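Local coordinates for regulatory protein YycH-like domain-containing protein (Eubacterium rectale, PDB 5COZ) that is of unknown function but probably acts as an exported, YycH-like regulatory protein anchored at the cell surface, at residues L23-Q27 against I28-P32; S281-V284 against D285-K288. All coordinates share one frame; numbering follows the deposited sequence.

How the interactions relate
Both contacts are local and partly buried. In interaction 1, in the connection from helix 16-22 to strand 34-40, L23, I28 and L31 are buried while Q27 and K30 are exposed. In interaction 2, within helix 276-288, E283, V284 and L287 are buried while K282, D285 and K288 are exposed. Their centres are about 20 Å apart and their nearest atoms about 7 Å, so they do not touch, yet the same helix serves both: L23 touches P276 and L280, and L31 touches P276. In 23-32 one backbone bond across the segments accompanies a leucine-proline contact and a leucine methyl set against a carbonyl oxygen; 281-288 has four i+4 bonds, and its buried face mixes leucine and valine with a glutamate.

Interaction 1 of 2, residues L23-Q27 against I28-P32; sequences LDEEQ and IGKLP
Between Q27 and K30 the backbone turns over on itself: K30 N donates to Q27 O at 3.0 Å, with an N-H...O angle of 158°. L31 N follows with a bond to I28 O of 3.2 Å, so two successive i+3 bonds define the short 3-10 turn at 28-30. Beyond it the chain comes back alongside its own incoming limb, and the CA atoms of E25 and L31 face each other at 5.8 Å. At the far end of this return L31 CD2 lies 3.4 Å from L23 O, while L23 CD2 meets P32 CG at 4.0 Å, the two side chains crossing at about a right angle. The whole is a reversal between helix 16-22, which L23 is the first residue to leave, and strand 34-40; L23 and L31 both also touch P276 of helix 276-288, and Y57 packs on I28 and L31 while its hydroxyl bonds to E25 O. On the more open side E25 CG lies beside its own backbone N (chi1 -73°) and 3.6 Å from K30 O, and the bend at chi2 (-72°) then swings the carboxylate so that OE1 comes near K30 CB. The lysine chain is itself folded at its last two torsions; its NZ stays 4.8 Å from E25 OE1, too far for a salt bridge, although the opposite charges probably attract. The extended side chain of Q27 crosses that lysine obliquely, its OE1 coming 3.9 Å from K30 CD.

Interaction 2 of 2, residues S281-V284 against D285-K288; sequences SKEV and DKLK
E283 and L287, one turn apart, make the closest side-chain meeting: E283 OE2 lies 3.6 Å from both L287 CD1 and L287 CD2, and the glutamate CG is 3.8 Å from CD1. With CG opposite the backbone N (chi1 177°) and a bend at chi2 (71°), the E283 chain slants across L287 and sets OE2 against its two methyls. In the conformer given, K286 runs beside it, pointing the same way, with CD 4.1 Å from E283 OE1. On another face V284 CG1 touches K288 CE at 3.8 Å. Beneath these, regular alpha-helical i+4 bonds fix the spacing; the straightest, L287 N to E283 O, is 2.8 Å long at 169°. Further out, Y347 bonds to E283 OE1 and D345 forms a salt bridge with K286 NZ, while L287 packs on I296 and V298 of strand 295-311, seating the helix on the mixed sheet. Cutting E283 back to an alanine is likely to leave the Y347 hydroxyl without this carboxylate partner and to open a gap on the side of L287 that OE2 and CG now cover. E283 OE2 is also close to D345 OD2; K286 NZ in this same conformer, bound to D345, lies 4.8 Å from E283 OE2, not in contact, and may ease that like-charge approach.

Interaction 1 of 2, residues L23-Q27 against I28-P32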
loop_
_atom_site.group_PDB
_atom_site.type_symbol
_atom_site.label_atom_id
_atom_site.label_comp_id
_atom_site.label_asym_id
_atom_site.label_seq_id
_atom_site.Cartn_x
_atom_site.Cartn_y
_atom_site.Cartn_z
ATOM N N LEU A 23 4.685 14.448 19.195
ATOM C CA LEU A 23 4.241 13.081 18.946
ATOM C C LEU A 23 3.795 12.369 20.217
ATOM O O LEU A 23 3.482 11.174 20.171
ATOM C CB LEU A 23 5.344 12.261 18.254
ATOM C CG LEU A 23 5.687 12.730 16.849
ATOM C CD1 LEU A 23 6.887 11.974 16.335
ATOM C CD2 LEU A 23 4.511 12.591 15.882
ATOM N N ASP A 24 3.707 13.111 21.338
ATOM C CA ASP A 24 3.328 12.522 22.615
ATOM C C ASP A 24 1.926 12.947 23.046
ATOM O O ASP A 24 1.621 12.992 24.241
ATOM C CB ASP A 24 4.377 12.925 23.663
ATOM C CG ASP A 24 4.450 12.034 24.894
ATOM O OD1 ASP A 24 3.859 10.916 24.870
ATOM O OD2 ASP A 24 5.041 12.470 25.899
ATOM N N GLU A 25 1.061 13.252 22.082
ATOM C CA GLU A 25 -0.310 13.686 22.374
ATOM C C GLU A 25 -1.121 12.582 23.079
ATOM O O GLU A 25 -1.083 11.410 22.667
ATOM C CB GLU A 25 -1.024 14.072 21.071
ATOM C CG GLU A 25 -0.529 15.386 20.482
ATOM C CD GLU A 25 -0.935 16.637 21.241
ATOM O OE1 GLU A 25 -1.789 16.547 22.151
ATOM O OE2 GLU A 25 -0.421 17.723 20.896
ATOM N N GLU A 26 -1.864 12.955 24.125
ATOM C CA GLU A 26 -2.687 11.997 24.872
ATOM C C GLU A 26 -3.853 11.487 24.011
ATOM O O GLU A 26 -4.326 10.379 24.237
ATOM C CB GLU A 26 -3.196 12.591 26.210
ATOM C CG GLU A 26 -4.189 13.732 26.089
ATOM C CD GLU A 26 -4.770 14.236 27.398
ATOM O OE1 GLU A 26 -3.983 14.583 28.309
ATOM O OE2 GLU A 26 -6.015 14.317 27.497
ATOM N N GLN A 27 -4.300 12.286 23.011
ATOM C CA GLN A 27 -5.356 11.905 22.075
ATOM C C GLN A 27 -4.743 11.672 20.721
ATOM O O GLN A 27 -4.069 12.557 20.175
ATOM C CB GLN A 27 -6.458 12.963 21.998
ATOM C CG GLN A 27 -7.205 13.087 23.323
ATOM C CD GLN A 27 -8.321 14.094 23.264
ATOM O OE1 GLN A 27 -8.839 14.429 22.195
ATOM N NE2 GLN A 27 -8.737 14.568 24.422
ATOM N N ILE A 28 -4.958 10.480 20.181
ATOM C CA ILE A 28 -4.342 10.096 18.904
ATOM C C ILE A 28 -4.737 11.056 17.756
ATOM O O ILE A 28 -3.908 11.369 16.900
ATOM C CB ILE A 28 -4.656 8.616 18.576
ATOM C CG1 ILE A 28 -3.667 8.070 17.544
ATOM C CG2 ILE A 28 -6.119 8.414 18.121
ATOM C CD1 ILE A 28 -3.773 6.547 17.373
ATOM N N GLY A 29 -5.964 11.549 17.802
ATOM C CA GLY A 29 -6.489 12.468 16.801
ATOM C C GLY A 29 -5.842 13.837 16.830
ATOM O O GLY A 29 -5.995 14.599 15.872
ATOM N N LYS A 30 -5.054 14.142 17.882
ATOM C CA LYS A 30 -4.368 15.437 17.990
ATOM C C LYS A 30 -2.896 15.394 17.540
ATOM O O LYS A 30 -2.223 16.429 17.516
ATOM C CB LYS A 30 -4.482 15.982 19.412
ATOM C CG LYS A 30 -5.913 16.474 19.686
ATOM C CD LYS A 30 -6.130 17.018 21.104
ATOM C CE LYS A 30 -5.263 18.198 21.496
ATOM N NZ LYS A 30 -5.293 19.296 20.488
ATOM N N LEU A 31 -2.407 14.208 17.128
ATOM C CA LEU A 31 -1.043 14.113 16.607
ATOM C C LEU A 31 -0.963 14.910 15.337
ATOM O O LEU A 31 -1.955 15.005 14.606
ATOM C CB LEU A 31 -0.688 12.638 16.299
ATOM C CG LEU A 31 -0.559 11.708 17.497
ATOM C CD1 LEU A 31 -0.572 10.254 17.021
ATOM C CD2 LEU A 31 0.738 11.984 18.298
ATOM N N PRO A 32 0.230 15.429 15.011
ATOM C CA PRO A 32 0.385 16.124 13.733
ATOM C C PRO A 32 0.311 15.132 12.574
ATOM O O PRO A 32 0.443 13.921 12.805
ATOM C CB PRO A 32 1.780 16.754 13.843
ATOM C CG PRO A 32 2.520 15.897 14.813
ATOM C CD PRO A 32 1.489 15.392 15.786
#

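Interaction 2 of 2, residues S281-V284 against D285-K288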
loop_
_atom_site.group_PDB
_atom_site.type_symbol
_atom_site.label_atom_id
_atom_site.label_comp_id
_atom_site.label_asym_id
_atom_site.label_seq_id
_atom_site.Cartn_x
_atom_site.Cartn_y
_atom_site.Cartn_z
ATOM N N SER A 281 11.851 8.195 19.017
ATOM C CA SER A 281 13.105 8.324 19.751
ATOM C C SER A 281 13.910 7.003 19.711
ATOM O O SER A 281 15.131 7.041 19.535
ATOM C CB SER A 281 12.841 8.772 21.182
ATOM O OG SER A 281 12.101 7.773 21.853
ATOM N N LYS A 282 13.241 5.855 19.810
ATOM C CA LYS A 282 13.914 4.567 19.768
ATOM C C LYS A 282 14.488 4.322 18.351
ATOM O O LYS A 282 15.620 3.841 18.203
ATOM C CB LYS A 282 12.887 3.489 20.164
ATOM C CG LYS A 282 13.430 2.159 20.502
ATOM C CD LYS A 282 12.384 1.462 21.337
ATOM C CE LYS A 282 12.886 0.128 21.681
ATOM N NZ LYS A 282 11.849 -0.575 22.439
ATOM N N GLU A 283 13.723 4.694 17.321
ATOM C CA GLU A 283 14.172 4.492 15.940
ATOM C C GLU A 283 15.354 5.422 15.609
ATOM O O GLU A 283 16.308 4.976 14.972
ATOM C CB GLU A 283 13.007 4.720 14.990
ATOM C CG GLU A 283 13.401 4.608 13.522
ATOM C CD GLU A 283 13.726 3.226 12.989
ATOM O OE1 GLU A 283 13.721 2.236 13.757
ATOM O OE2 GLU A 283 14.018 3.147 11.773
ATOM N N VAL A 284 15.334 6.668 16.103
ATOM C CA VAL A 284 16.479 7.561 15.893
ATOM C C VAL A 284 17.717 6.974 16.585
ATOM O O VAL A 284 18.812 7.038 16.017
ATOM C CB VAL A 284 16.146 8.982 16.370
ATOM C CG1 VAL A 284 17.403 9.808 16.667
ATOM C CG2 VAL A 284 15.243 9.682 15.369
ATOM N N ASP A 285 17.566 6.408 17.807
ATOM C CA ASP A 285 18.717 5.834 18.493
ATOM C C ASP A 285 19.305 4.687 17.650
ATOM O O ASP A 285 20.529 4.570 17.560
ATOM C CB ASP A 285 18.313 5.362 19.886
ATOM C CG ASP A 285 19.478 5.182 20.837
ATOM O OD1 ASP A 285 20.286 6.154 21.000
ATOM O OD2 ASP A 285 19.547 4.113 21.485
ATOM N N LYS A 286 18.437 3.888 16.996
ATOM C CA LYS A 286 18.886 2.788 16.137
ATOM C C LYS A 286 19.594 3.327 14.895
ATOM O O LYS A 286 20.692 2.894 14.560
ATOM C CB LYS A 286 17.683 1.919 15.719
ATOM C CG LYS A 286 18.033 0.741 14.785
ATOM C CD LYS A 286 17.635 0.989 13.318
ATOM C CE LYS A 286 17.630 -0.299 12.521
ATOM N NZ LYS A 286 17.456 -0.055 11.061
ATOM N N LEU A 287 18.939 4.256 14.193
ATOM C CA LEU A 287 19.448 4.801 12.935
ATOM C C LEU A 287 20.769 5.509 13.113
ATOM O O LEU A 287 21.592 5.448 12.212
ATOM C CB LEU A 287 18.418 5.730 12.298
ATOM C CG LEU A 287 17.104 5.042 11.838
ATOM C CD1 LEU A 287 16.099 6.063 11.340
ATOM C CD2 LEU A 287 17.362 3.994 10.766
ATOM N N LYS A 288 21.019 6.114 14.289
ATOM C CA LYS A 288 22.315 6.766 14.546
ATOM C C LYS A 288 23.459 5.784 14.453
ATOM O O LYS A 288 24.570 6.206 14.122
ATOM C CB LYS A 288 22.325 7.433 15.932
ATOM C CG LYS A 288 21.566 8.753 15.984
ATOM C CD LYS A 288 21.612 9.277 17.441
ATOM C CE LYS A 288 20.971 10.619 17.632
ATOM N NZ LYS A 288 21.072 11.069 19.057
#